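PDB 5T5I: tungsten-containing formylmethanofuran dehydrogenase 2 subunit C from Methanothermobacter wolfeii, which is a beta-solenoid subunit of the tungsten formylmethanofuran dehydrogenase complex, which probably catalyses the reversible reduction of carbon dioxide to formylmethanofuran in methanogenesis. Local coordinates for residues G114-Q119 with G133-S138; T76-Q81 with N95-A100; E125-G130 with T153-A158. One frame throughout, in Å; residues are numbered along the deposited sequence.

Interaction 1 (G114-Q119 with G133-S138); sequences GSWAGQ and GDYVGS
The indole of W116 and the phenol ring of Y135 run out alongside each other, their planes 4° apart but the rings displaced, with little overlap. The CB of W116 leads away from segment 133-138, but the ring comes back nearer to it. Outward from there, CG has Y135 CB beneath it, while W116 CD1 packs on that same carbon and has S138 OG 3.3 Å away at the ring edge, near its plane. W116 NE1 comes next, 3.4 Å from Y135 CG, and further out CE2 and CZ2 of W116 pass over Y135 CD2. Both CG atoms are anti to their own carbonyl carbons (chi1 -66° for W116, -61° for Y135), and matching chi1 and chi2 turns leave the ring planes nearly parallel. Beneath them the backbones are joined by W116 N to D134 O, 3.0 Å, and by a nearly straight bond from G137 N to A117 O, 2.9 Å. A water ties G114 O, A117 N and D134 O together. S115 OG accepts D134 N at 3.2 Å, and S94 of the neighbouring FwdD subunit bonds both S115 OG and D134 OD2. The type II turns W116–Q119 and Y135–S138 follow one another in successive coils. The first lies between strands 106-109 and 125-128, the second between 125-128 and 151-154; on the other side of segment 114-119, W116 meets Y97 of the preceding coil.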
loop_
_atom_site.group_PDB
_atom_site.type_symbol
_atom_site.label_atom_id
_atom_site.label_comp_id
_atom_site.label_asym_id
_atom_site.label_seq_id
_atom_site.Cartn_x
_atom_site.Cartn_y
_atom_site.Cartn_z
ATOM N N GLY C 114 -34.638 -27.560 -5.925
ATOM C CA GLY C 114 -34.711 -26.122 -6.152
ATOM C C GLY C 114 -34.772 -25.355 -4.851
ATOM O O GLY C 114 -34.642 -25.941 -3.764
ATOM N N SER C 115 -35.004 -24.039 -4.948
ATOM C CA SER C 115 -35.096 -23.185 -3.770
ATOM C C SER C 115 -36.322 -23.508 -2.916
ATOM O O SER C 115 -37.289 -24.097 -3.402
ATOM C CB SER C 115 -35.119 -21.709 -4.172
ATOM O OG SER C 115 -33.925 -21.387 -4.860
ATOM N N TRP C 116 -36.250 -23.154 -1.627
ATOM C CA TRP C 116 -37.333 -23.338 -0.638
ATOM C C TRP C 116 -37.608 -24.809 -0.276
ATOM O O TRP C 116 -38.715 -25.153 0.135
ATOM C CB TRP C 116 -38.619 -22.606 -1.056
ATOM C CG TRP C 116 -38.434 -21.121 -1.061
ATOM C CD1 TRP C 116 -38.235 -20.321 0.025
ATOM C CD2 TRP C 116 -38.345 -20.270 -2.209
ATOM N NE1 TRP C 116 -38.002 -19.027 -0.376
ATOM C CE2 TRP C 116 -38.077 -18.963 -1.743
ATOM C CE3 TRP C 116 -38.473 -20.481 -3.589
ATOM C CZ2 TRP C 116 -37.944 -17.868 -2.612
ATOM C CZ3 TRP C 116 -38.303 -19.403 -4.448
ATOM C CH2 TRP C 116 -38.053 -18.117 -3.959
ATOM N N ALA C 117 -36.579 -25.656 -0.319
ATOM C CA ALA C 117 -36.714 -27.043 0.122
ATOM C C ALA C 117 -36.933 -26.993 1.634
ATOM O O ALA C 117 -36.153 -26.364 2.345
ATOM C CB ALA C 117 -35.456 -27.835 -0.201
ATOM N N GLY C 118 -38.027 -27.570 2.108
ATOM C CA GLY C 118 -38.340 -27.534 3.537
ATOM C C GLY C 118 -38.706 -26.165 4.092
ATOM O O GLY C 118 -38.608 -25.949 5.300
ATOM N N GLN C 119 -39.164 -25.225 3.246
ATOM C CA GLN C 119 -39.615 -23.907 3.731
ATOM C C GLN C 119 -40.720 -24.120 4.774
ATOM O O GLN C 119 -41.590 -24.972 4.562
ATOM C CB GLN C 119 -40.168 -23.078 2.574
ATOM C CG GLN C 119 -40.764 -21.699 2.978
ATOM C CD GLN C 119 -41.345 -21.008 1.770
ATOM O OE1 GLN C 119 -41.977 -21.642 0.928
ATOM N NE2 GLN C 119 -41.089 -19.714 1.606
ATOM N N GLY C 133 -30.929 -25.373 -3.596
ATOM C CA GLY C 133 -30.893 -23.962 -3.983
ATOM C C GLY C 133 -30.790 -23.014 -2.803
ATOM O O GLY C 133 -30.162 -23.323 -1.784
ATOM N N ASP C 134 -31.405 -21.836 -2.946
ATOM C CA ASP C 134 -31.446 -20.836 -1.885
ATOM C C ASP C 134 -32.587 -21.195 -0.932
ATOM O O ASP C 134 -33.464 -21.991 -1.288
ATOM C CB ASP C 134 -31.711 -19.433 -2.479
ATOM C CG ASP C 134 -30.698 -18.995 -3.528
ATOM O OD1 ASP C 134 -29.541 -18.709 -3.153
ATOM O OD2 ASP C 134 -31.064 -18.936 -4.729
ATOM N N TYR C 135 -32.582 -20.596 0.276
ATOM C CA TYR C 135 -33.681 -20.697 1.235
ATOM C C TYR C 135 -34.037 -22.127 1.697
ATOM O O TYR C 135 -35.220 -22.445 1.869
ATOM C CB TYR C 135 -34.946 -19.992 0.666
ATOM C CG TYR C 135 -34.773 -18.510 0.386
ATOM C CD1 TYR C 135 -34.632 -17.596 1.422
ATOM C CD2 TYR C 135 -34.813 -18.017 -0.911
ATOM C CE1 TYR C 135 -34.469 -16.234 1.169
ATOM C CE2 TYR C 135 -34.662 -16.658 -1.175
ATOM C CZ TYR C 135 -34.495 -15.769 -0.133
ATOM O OH TYR C 135 -34.350 -14.426 -0.396
ATOM N N VAL C 136 -33.026 -22.970 1.960
ATOM C CA VAL C 136 -33.280 -24.289 2.521
ATOM C C VAL C 136 -33.798 -24.020 3.944
ATOM O O VAL C 136 -33.148 -23.284 4.690
ATOM C CB VAL C 136 -32.013 -25.182 2.596
ATOM C CG1 VAL C 136 -32.318 -26.495 3.311
ATOM C CG2 VAL C 136 -31.427 -25.459 1.210
ATOM N N GLY C 137 -34.948 -24.589 4.290
ATOM C CA GLY C 137 -35.541 -24.433 5.615
ATOM C C GLY C 137 -35.803 -23.001 6.044
ATOM O O GLY C 137 -35.619 -22.667 7.212
ATOM N N SER C 138 -36.242 -22.150 5.116
ATOM C CA SER C 138 -36.499 -20.723 5.366
ATOM C C SER C 138 -37.949 -20.434 5.803
ATOM O O SER C 138 -38.778 -21.335 5.913
ATOM C CB SER C 138 -36.220 -19.932 4.087
ATOM O OG SER C 138 -37.282 -20.134 3.173
HETATM O O HOH W 1 -33.631 -25.228 -1.297
#

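Interaction 2 (T76-Q81 with N95-A100)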
loop_
_atom_site.group_PDB
_atom_site.type_symbol
_atom_site.label_atom_id
_atom_site.label_comp_id
_atom_site.label_asym_id
_atom_site.label_seq_id
_atom_site.Cartn_x
_atom_site.Cartn_y
_atom_site.Cartn_z
ATOM N N THR C 76 -41.231 -30.024 -11.494
ATOM C CA THR C 76 -42.405 -30.267 -10.646
ATOM C C THR C 76 -42.151 -29.659 -9.277
ATOM O O THR C 76 -41.199 -30.045 -8.578
ATOM C CB THR C 76 -42.767 -31.747 -10.574
ATOM O OG1 THR C 76 -42.884 -32.246 -11.906
ATOM C CG2 THR C 76 -44.077 -31.995 -9.828
ATOM N N LYS C 77 -43.019 -28.708 -8.908
ATOM C CA LYS C 77 -42.948 -27.940 -7.665
ATOM C C LYS C 77 -43.887 -28.497 -6.595
ATOM O O LYS C 77 -44.882 -29.140 -6.913
ATOM C CB LYS C 77 -43.344 -26.471 -7.941
ATOM C CG LYS C 77 -42.436 -25.756 -8.928
ATOM C CD LYS C 77 -42.975 -24.377 -9.322
ATOM C CE LYS C 77 -42.003 -23.642 -10.222
ATOM N NZ LYS C 77 -42.533 -22.337 -10.658
ATOM N N ARG C 78 -43.558 -28.216 -5.321
ATOM C CA ARG C 78 -44.369 -28.497 -4.125
ATOM C C ARG C 78 -44.610 -29.987 -3.817
ATOM O O ARG C 78 -45.537 -30.300 -3.080
ATOM C CB ARG C 78 -45.712 -27.735 -4.211
ATOM C CG ARG C 78 -45.529 -26.237 -4.417
ATOM C CD ARG C 78 -46.835 -25.469 -4.388
ATOM N NE ARG C 78 -46.604 -24.042 -4.607
ATOM C CZ ARG C 78 -46.218 -23.150 -3.695
ATOM N NH1 ARG C 78 -46.046 -21.887 -4.034
ATOM N NH2 ARG C 78 -45.989 -23.519 -2.438
ATOM N N ILE C 79 -43.741 -30.895 -4.290
ATOM C CA ILE C 79 -43.886 -32.330 -3.991
ATOM C C ILE C 79 -43.758 -32.519 -2.467
ATOM O O ILE C 79 -42.834 -31.980 -1.858
ATOM C CB ILE C 79 -42.852 -33.192 -4.776
ATOM C CG1 ILE C 79 -43.162 -33.172 -6.296
ATOM C CG2 ILE C 79 -42.809 -34.640 -4.253
ATOM C CD1 ILE C 79 -42.005 -33.587 -7.164
ATOM N N GLY C 80 -44.710 -33.233 -1.879
ATOM C CA GLY C 80 -44.718 -33.523 -0.449
ATOM C C GLY C 80 -45.118 -32.370 0.457
ATOM O O GLY C 80 -44.992 -32.487 1.680
ATOM N N GLN C 81 -45.642 -31.264 -0.111
ATOM C CA GLN C 81 -46.032 -30.083 0.662
ATOM C C GLN C 81 -47.021 -30.428 1.770
ATOM O O GLN C 81 -48.037 -31.050 1.495
ATOM C CB GLN C 81 -46.640 -29.011 -0.255
ATOM C CG GLN C 81 -47.014 -27.717 0.469
ATOM C CD GLN C 81 -47.298 -26.614 -0.507
ATOM O OE1 GLN C 81 -46.377 -26.043 -1.093
ATOM N NE2 GLN C 81 -48.562 -26.328 -0.748
ATOM N N ASN C 95 -38.066 -29.570 -8.450
ATOM C CA ASN C 95 -38.049 -28.111 -8.570
ATOM C C ASN C 95 -38.189 -27.499 -7.133
ATOM O O ASN C 95 -37.697 -28.093 -6.158
ATOM C CB ASN C 95 -39.146 -27.651 -9.557
ATOM C CG ASN C 95 -38.932 -26.280 -10.175
ATOM O OD1 ASN C 95 -39.087 -25.271 -9.511
ATOM N ND2 ASN C 95 -38.490 -26.197 -11.419
ATOM N N MET C 96 -38.843 -26.337 -6.988
ATOM C CA MET C 96 -38.940 -25.635 -5.714
ATOM C C MET C 96 -39.944 -26.242 -4.741
ATOM O O MET C 96 -40.795 -27.029 -5.134
ATOM C CB MET C 96 -39.350 -24.175 -5.972
ATOM C CG MET C 96 -38.344 -23.369 -6.785
ATOM S SD MET C 96 -39.103 -21.854 -7.414
ATOM C CE MET C 96 -37.835 -21.284 -8.496
ATOM N N TYR C 97 -39.853 -25.821 -3.470
ATOM C CA TYR C 97 -40.799 -26.137 -2.380
ATOM C C TYR C 97 -40.930 -27.604 -1.984
ATOM O O TYR C 97 -41.970 -27.984 -1.445
ATOM C CB TYR C 97 -42.198 -25.595 -2.727
ATOM C CG TYR C 97 -42.216 -24.138 -3.136
ATOM C CD1 TYR C 97 -41.998 -23.132 -2.202
ATOM C CD2 TYR C 97 -42.522 -23.765 -4.441
ATOM C CE1 TYR C 97 -42.037 -21.791 -2.564
ATOM C CE2 TYR C 97 -42.577 -22.424 -4.813
ATOM C CZ TYR C 97 -42.326 -21.438 -3.874
ATOM O OH TYR C 97 -42.370 -20.110 -4.218
ATOM N N VAL C 98 -39.902 -28.433 -2.189
ATOM C CA VAL C 98 -40.026 -29.842 -1.808
ATOM C C VAL C 98 -40.214 -29.943 -0.287
ATOM O O VAL C 98 -39.466 -29.318 0.475
ATOM C CB VAL C 98 -38.880 -30.751 -2.324
ATOM C CG1 VAL C 98 -37.564 -30.497 -1.599
ATOM C CG2 VAL C 98 -39.273 -32.221 -2.212
ATOM N N GLY C 99 -41.264 -30.638 0.129
ATOM C CA GLY C 99 -41.583 -30.800 1.545
ATOM C C GLY C 99 -41.902 -29.514 2.296
ATOM O O GLY C 99 -41.819 -29.500 3.528
ATOM N N ALA C 100 -42.289 -28.432 1.588
ATOM C CA ALA C 100 -42.608 -27.155 2.244
ATOM C C ALA C 100 -43.739 -27.342 3.277
ATOM O O ALA C 100 -44.771 -27.934 2.962
ATOM C CB ALA C 100 -43.013 -26.102 1.217
HETATM O O HOH W 2 -41.026 -30.191 -5.616
#
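R78 and Y97 both set CG anti to the carbonyl carbon (chi1 -55° and -51°), and the arginine runs extended from CG to NE, which carries its guanidinium over the tyrosine ring. The two groups stack with planes 9° apart: R78 CZ stands 4.0 Å from the ring centroid, close to the ring normal, in a cation-pi contact, and R78 NH1 reaches Y97 CE2 at 3.6 Å. Guanidinium rotation is restrained at its edge, where R78 NH2 gives an in-plane bond of 2.9 Å to a lone pair of Q81 OE1, and by a salt bridge from NE to E17. At the other end K77 packs beside N95, CE 3.4 Å from N95 OD1; K77 NZ makes salt bridges to acidic side chains of another protein chain, and N95 OD1 takes the N-H of M96. Backbone bonds from R78 N to M96 O, 3.0 Å, and from G99 N to I79 O, 2.9 Å, join the two type II turns, and a water bridges T76 O, I79 N and M96 O. Strand 76-77 pairs with residues 16-18, and segment 95-100 lies between strands 87-90 and 106-109, its backbone bonded to G114 and S115 on the far side.

Interaction 3 (E125-G130 with T153-A158)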
loop_
_atom_site.group_PDB
_atom_site.type_symbol
_atom_site.label_atom_id
_atom_site.label_comp_id
_atom_site.label_asym_id
_atom_site.label_seq_id
_atom_site.Cartn_x
_atom_site.Cartn_y
_atom_site.Cartn_z
ATOM N N GLU C 125 -38.411 -35.467 8.126
ATOM C CA GLU C 125 -37.067 -35.442 7.555
ATOM C C GLU C 125 -37.080 -35.242 6.066
ATOM O O GLU C 125 -37.908 -35.821 5.375
ATOM C CB GLU C 125 -36.337 -36.782 7.806
ATOM C CG GLU C 125 -36.100 -37.173 9.253
ATOM C CD GLU C 125 -35.741 -38.643 9.394
ATOM O OE1 GLU C 125 -34.570 -39.012 9.154
ATOM O OE2 GLU C 125 -36.664 -39.443 9.665
ATOM N N ILE C 126 -36.106 -34.479 5.566
ATOM C CA ILE C 126 -35.841 -34.263 4.143
ATOM C C ILE C 126 -34.374 -34.607 3.949
ATOM O O ILE C 126 -33.529 -34.117 4.702
ATOM C CB ILE C 126 -36.125 -32.813 3.676
ATOM C CG1 ILE C 126 -37.630 -32.488 3.828
ATOM C CG2 ILE C 126 -35.667 -32.605 2.202
ATOM C CD1 ILE C 126 -37.990 -31.030 3.629
ATOM N N GLU C 127 -34.064 -35.427 2.945
ATOM C CA GLU C 127 -32.686 -35.802 2.627
ATOM C C GLU C 127 -32.471 -35.583 1.130
ATOM O O GLU C 127 -33.187 -36.171 0.330
ATOM C CB GLU C 127 -32.400 -37.260 3.023
ATOM C CG GLU C 127 -30.933 -37.612 2.900
ATOM C CD GLU C 127 -30.503 -38.847 3.668
ATOM O OE1 GLU C 127 -31.334 -39.764 3.855
ATOM O OE2 GLU C 127 -29.323 -38.895 4.081
ATOM N N ILE C 128 -31.541 -34.683 0.756
ATOM C CA ILE C 128 -31.239 -34.354 -0.645
ATOM C C ILE C 128 -29.831 -34.866 -0.913
ATOM O O ILE C 128 -28.892 -34.392 -0.277
ATOM C CB ILE C 128 -31.396 -32.830 -0.895
ATOM C CG1 ILE C 128 -32.876 -32.397 -0.681
ATOM C CG2 ILE C 128 -30.933 -32.433 -2.307
ATOM C CD1 ILE C 128 -33.069 -30.949 -0.307
ATOM N N LEU C 129 -29.684 -35.860 -1.800
ATOM C CA LEU C 129 -28.366 -36.452 -2.077
ATOM C C LEU C 129 -27.496 -35.581 -3.008
ATOM O O LEU C 129 -26.267 -35.708 -2.970
ATOM C CB LEU C 129 -28.469 -37.898 -2.593
ATOM C CG LEU C 129 -29.339 -38.871 -1.779
ATOM C CD1 LEU C 129 -29.266 -40.277 -2.352
ATOM C CD2 LEU C 129 -28.922 -38.913 -0.312
ATOM N N GLY C 130 -28.123 -34.701 -3.788
ATOM C CA GLY C 130 -27.429 -33.746 -4.646
ATOM C C GLY C 130 -27.290 -32.391 -3.975
ATOM O O GLY C 130 -27.133 -32.304 -2.747
ATOM N N THR C 153 -31.147 -32.572 5.539
ATOM C CA THR C 153 -29.758 -32.936 5.233
ATOM C C THR C 153 -29.546 -32.803 3.719
ATOM O O THR C 153 -30.288 -33.402 2.947
ATOM C CB THR C 153 -29.411 -34.353 5.708
ATOM O OG1 THR C 153 -29.760 -34.485 7.082
ATOM C CG2 THR C 153 -27.917 -34.668 5.542
ATOM N N VAL C 154 -28.563 -32.006 3.308
ATOM C CA VAL C 154 -28.179 -31.812 1.897
ATOM C C VAL C 154 -26.765 -32.385 1.778
ATOM O O VAL C 154 -25.861 -31.872 2.439
ATOM C CB VAL C 154 -28.229 -30.314 1.492
ATOM C CG1 VAL C 154 -27.738 -30.105 0.054
ATOM C CG2 VAL C 154 -29.632 -29.747 1.655
ATOM N N HIS C 155 -26.566 -33.429 0.957
ATOM C CA HIS C 155 -25.249 -34.077 0.812
ATOM C C HIS C 155 -24.285 -33.280 -0.069
ATOM O O HIS C 155 -23.079 -33.391 0.118
ATOM C CB HIS C 155 -25.379 -35.522 0.329
ATOM C CG HIS C 155 -25.986 -36.430 1.352
ATOM N ND1 HIS C 155 -25.304 -37.521 1.831
ATOM C CD2 HIS C 155 -27.172 -36.344 2.001
ATOM C CE1 HIS C 155 -26.106 -38.099 2.707
ATOM N NE2 HIS C 155 -27.228 -37.407 2.864
ATOM N N GLY C 156 -24.823 -32.475 -0.986
ATOM C CA GLY C 156 -24.030 -31.609 -1.851
ATOM C C GLY C 156 -23.926 -30.210 -1.269
ATOM O O GLY C 156 -23.910 -30.036 -0.046
ATOM N N ASN C 157 -23.912 -29.209 -2.142
ATOM C CA ASN C 157 -23.849 -27.787 -1.775
ATOM C C ASN C 157 -25.223 -27.144 -1.725
ATOM O O ASN C 157 -26.181 -27.675 -2.286
ATOM C CB ASN C 157 -23.004 -27.021 -2.807
ATOM C CG ASN C 157 -21.615 -27.585 -2.970
ATOM O OD1 ASN C 157 -20.947 -27.941 -1.991
ATOM N ND2 ASN C 157 -21.152 -27.719 -4.198
ATOM N N ALA C 158 -25.314 -25.973 -1.067
ATOM C CA ALA C 158 -26.526 -25.142 -1.037
ATOM C C ALA C 158 -26.110 -23.689 -1.281
ATOM O O ALA C 158 -24.912 -23.390 -1.288
ATOM C CB ALA C 158 -27.294 -25.297 0.266
HETATM O O HOH W 3 -32.318 -35.307 7.062
#
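E127 OE2 accepts H155 NE2 at 2.8 Å, the closest side-chain approach between the two segments. The carboxylate and imidazole planes stand 43° apart, and the proton arrives on the anti side of OE2, 20° out of the carboxylate plane. One face of the imidazole is covered by L129, whose CD2 sits 4.0 Å from the ring centroid in a CH-pi contact. Glutamate and leucine therefore hold the ring at its edge and over a face. E127 is set by its extended chain, with CG anti to the backbone N (chi1 -171°), and its other oxygen, OE1, makes a salt bridge to K106 of the preceding strand, which would favour a charged carboxylate. Beneath the side chains, I128 N to T153 O and H155 N to I128 O, each 2.8 Å and nearly straight, join the strands in parallel register, preceded by T153 N to I126 O. A water links I126 O with T153 OG1. On the face opposite E127 and T153, I128 CD1 packs against V154 CG2 at 4.1 Å. Beyond the strands G156 N still reaches G130 O, as both chains turn a corner together. Parallel strands repeated in register, with apolar residues stacked inward and polar ones outward, are the hallmark of a beta-solenoid.

Overall arrangement
All three contacts join successive coils of one solenoid. Interactions 1 and 2 repeat a single pattern: paired type II turns, equivalent backbone bonds and a bridging water, on neighbouring coils that touch directly through G118 N to V98 O and S115 O to Y97 N. Both are buried, and both are covered in part by other subunits; their paired flat groups differ, indole and phenol being parallel but displaced in interaction 1, while guanidinium lies flat on phenol in interaction 2. Interaction 3 is only partly buried and meets no other protein chain. It trades turn pairing for parallel strands and an outward Glu-His bond, while its inner isoleucines, I126 and I128, pack against G118 and A117 of interaction 1.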